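Local coordinates for hypothetical membrane protein (Corynebacterium glutamicum, PDB 6JS9), which binds heme through its N-terminal HtaA domain, the part described here, and probably takes part in heme transfer during heme uptake, at residues Phe47-Arg52 / Ser90-Val95. Sequence-based numbering, arbitrary orientation.
Sequences FAFTPR and SDIKMV
With chi1 near -52° in Phe49 and -67° in Ile92, the ring carbon CG of the first and the branch atom CG1 of the second each stand opposite their own carbonyl carbon, and the two side chains point toward each other. They cross at about a right angle. The methyl end of Ile92 does the touching: its CD1 meets the ring obliquely at the CE1 corner of Phe49, 3.4 Å away, with CD1 and CZ of Phe49 a little farther off. Both residues are buried. Phe68 and Val72 also pack on Phe49, while Leu13 and Val105 adjoin Ile92, making the pair part of a larger apolar cluster.

Nearer the surface, Arg52 bends at chi3 and brings NH2 to 3.8 Å from OD1 of Asp91, a long salt bridge. OD1 approaches the guanidinium edge-on and alone faces NH2 and, slightly farther away, NH1; the two planes are 84° apart, so the carboxylate oxygens do not pair with two nitrogens. The guanidinium has a firmer hold elsewhere, through the hydrogen bond from NE of Arg52 to OD1 of Asn69.

No hydrogen bond joins 47-52 to 90-95, and the CA atoms of Phe49 and Ile92 are 8.3 Å apart. Strand 63-79 pairs antiparallel with both parent strands, so the contact is side-chain packing between next-but-one strands of the curled antiparallel sheet of the HtaA domain, away from the heme site.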
loop_
_atom_site.group_PDB
_atom_site.type_symbol
_atom_site.label_atom_id
_atom_site.label_comp_id
_atom_site.label_asym_id
_atom_site.label_seq_id
_atom_site.Cartn_x
_atom_site.Cartn_y
_atom_site.Cartn_z
ATOM N N PHE A 47 -0.183 -6.985 -5.937
ATOM C CA PHE A 47 0.317 -7.620 -4.722
ATOM C C PHE A 47 -0.803 -7.990 -3.757
ATOM O O PHE A 47 -1.658 -7.164 -3.430
ATOM C CB PHE A 47 1.307 -6.684 -4.040
ATOM C CG PHE A 47 2.451 -6.273 -4.928
ATOM C CD1 PHE A 47 2.849 -7.081 -5.988
ATOM C CD2 PHE A 47 3.132 -5.098 -4.696
ATOM C CE1 PHE A 47 3.899 -6.715 -6.813
ATOM C CE2 PHE A 47 4.191 -4.726 -5.518
ATOM C CZ PHE A 47 4.571 -5.544 -6.573
ATOM N N ALA A 48 -0.780 -9.241 -3.298
ATOM C CA ALA A 48 -1.835 -9.814 -2.467
ATOM C C ALA A 48 -1.387 -9.866 -1.006
ATOM O O ALA A 48 -0.378 -10.506 -0.684
ATOM C CB ALA A 48 -2.202 -11.211 -2.962
ATOM N N PHE A 49 -2.140 -9.201 -0.132
ATOM C CA PHE A 49 -1.882 -9.166 1.305
ATOM C C PHE A 49 -3.027 -9.846 2.055
ATOM O O PHE A 49 -4.196 -9.489 1.866
ATOM C CB PHE A 49 -1.729 -7.722 1.790
ATOM C CG PHE A 49 -0.724 -6.914 0.989
ATOM C CD1 PHE A 49 0.631 -6.920 1.330
ATOM C CD2 PHE A 49 -1.131 -6.164 -0.100
ATOM C CE1 PHE A 49 1.568 -6.176 0.595
ATOM C CE2 PHE A 49 -0.190 -5.412 -0.844
ATOM C CZ PHE A 49 1.156 -5.426 -0.490
ATOM N N THR A 50 -2.682 -10.837 2.944
ATOM C CA THR A 50 -3.694 -11.568 3.696
ATOM C C THR A 50 -4.016 -10.856 5.013
ATOM O O THR A 50 -3.144 -10.212 5.598
ATOM C CB THR A 50 -3.213 -12.986 3.992
ATOM O OG1 THR A 50 -2.053 -12.929 4.831
ATOM C CG2 THR A 50 -2.876 -13.705 2.705
ATOM N N PRO A 51 -5.261 -10.964 5.503
ATOM C CA PRO A 51 -5.610 -10.328 6.786
ATOM C C PRO A 51 -4.885 -10.989 7.952
ATOM O O PRO A 51 -4.751 -12.213 8.014
ATOM C CB PRO A 51 -7.128 -10.537 6.902
ATOM C CG PRO A 51 -7.571 -11.140 5.596
ATOM C CD PRO A 51 -6.378 -11.749 4.946
ATOM N N ARG A 52 -4.434 -10.169 8.894
ATOM C CA ARG A 52 -3.695 -10.678 10.044
ATOM C C ARG A 52 -4.640 -11.210 11.122
ATOM O O ARG A 52 -5.650 -10.581 11.443
ATOM C CB ARG A 52 -2.820 -9.566 10.618
ATOM C CG ARG A 52 -1.487 -10.025 11.132
ATOM C CD ARG A 52 -0.697 -8.842 11.623
ATOM N NE ARG A 52 0.344 -8.431 10.688
ATOM C CZ ARG A 52 0.923 -7.235 10.726
ATOM N NH1 ARG A 52 0.533 -6.356 11.638
ATOM N NH2 ARG A 52 1.877 -6.912 9.858
ATOM N N SER A 90 5.352 -1.331 4.785
ATOM C CA SER A 90 4.902 -2.425 5.652
ATOM C C SER A 90 3.727 -1.965 6.512
ATOM O O SER A 90 3.284 -0.815 6.432
ATOM C CB SER A 90 6.034 -2.930 6.546
ATOM O OG SER A 90 6.389 -1.948 7.501
ATOM N N ASP A 91 3.238 -2.883 7.353
ATOM C CA ASP A 91 2.109 -2.644 8.256
ATOM C C ASP A 91 0.938 -2.016 7.503
ATOM O O ASP A 91 0.417 -0.958 7.860
ATOM C CB ASP A 91 2.534 -1.788 9.449
ATOM C CG ASP A 91 3.556 -2.482 10.328
ATOM O OD1 ASP A 91 3.219 -3.518 10.959
ATOM O OD2 ASP A 91 4.710 -1.998 10.362
ATOM N N ILE A 92 0.555 -2.676 6.416
ATOM C CA ILE A 92 -0.540 -2.211 5.578
ATOM C C ILE A 92 -1.855 -2.427 6.318
ATOM O O ILE A 92 -2.096 -3.502 6.887
ATOM C CB ILE A 92 -0.501 -2.948 4.229
ATOM C CG1 ILE A 92 0.761 -2.529 3.456
ATOM C CG2 ILE A 92 -1.776 -2.719 3.421
ATOM C CD1 ILE A 92 1.590 -3.687 2.965
ATOM N N LYS A 93 -2.696 -1.388 6.340
ATOM C CA LYS A 93 -4.007 -1.410 6.977
ATOM C C LYS A 93 -5.032 -0.808 6.032
ATOM O O LYS A 93 -4.733 0.108 5.269
ATOM C CB LYS A 93 -4.023 -0.605 8.289
ATOM C CG LYS A 93 -2.983 -1.036 9.281
ATOM C CD LYS A 93 -2.867 -0.064 10.430
ATOM C CE LYS A 93 -1.575 -0.352 11.184
ATOM N NZ LYS A 93 -1.483 0.359 12.493
ATOM N N MET A 94 -6.253 -1.306 6.097
ATOM C CA MET A 94 -7.357 -0.687 5.379
ATOM C C MET A 94 -8.393 -0.240 6.399
ATOM O O MET A 94 -8.870 -1.053 7.201
ATOM C CB MET A 94 -7.955 -1.652 4.358
ATOM C CG MET A 94 -8.670 -0.953 3.241
ATOM S SD MET A 94 -8.826 -2.023 1.807
ATOM C CE MET A 94 -9.869 -0.990 0.787
ATOM N N VAL A 95 -8.701 1.056 6.399
ATOM C CA VAL A 95 -9.665 1.658 7.321
ATOM C C VAL A 95 -10.928 1.972 6.525
ATOM O O VAL A 95 -10.895 2.795 5.596
ATOM C CB VAL A 95 -9.107 2.925 7.988
ATOM C CG1 VAL A 95 -10.083 3.450 9.058
ATOM C CG2 VAL A 95 -7.736 2.663 8.598
#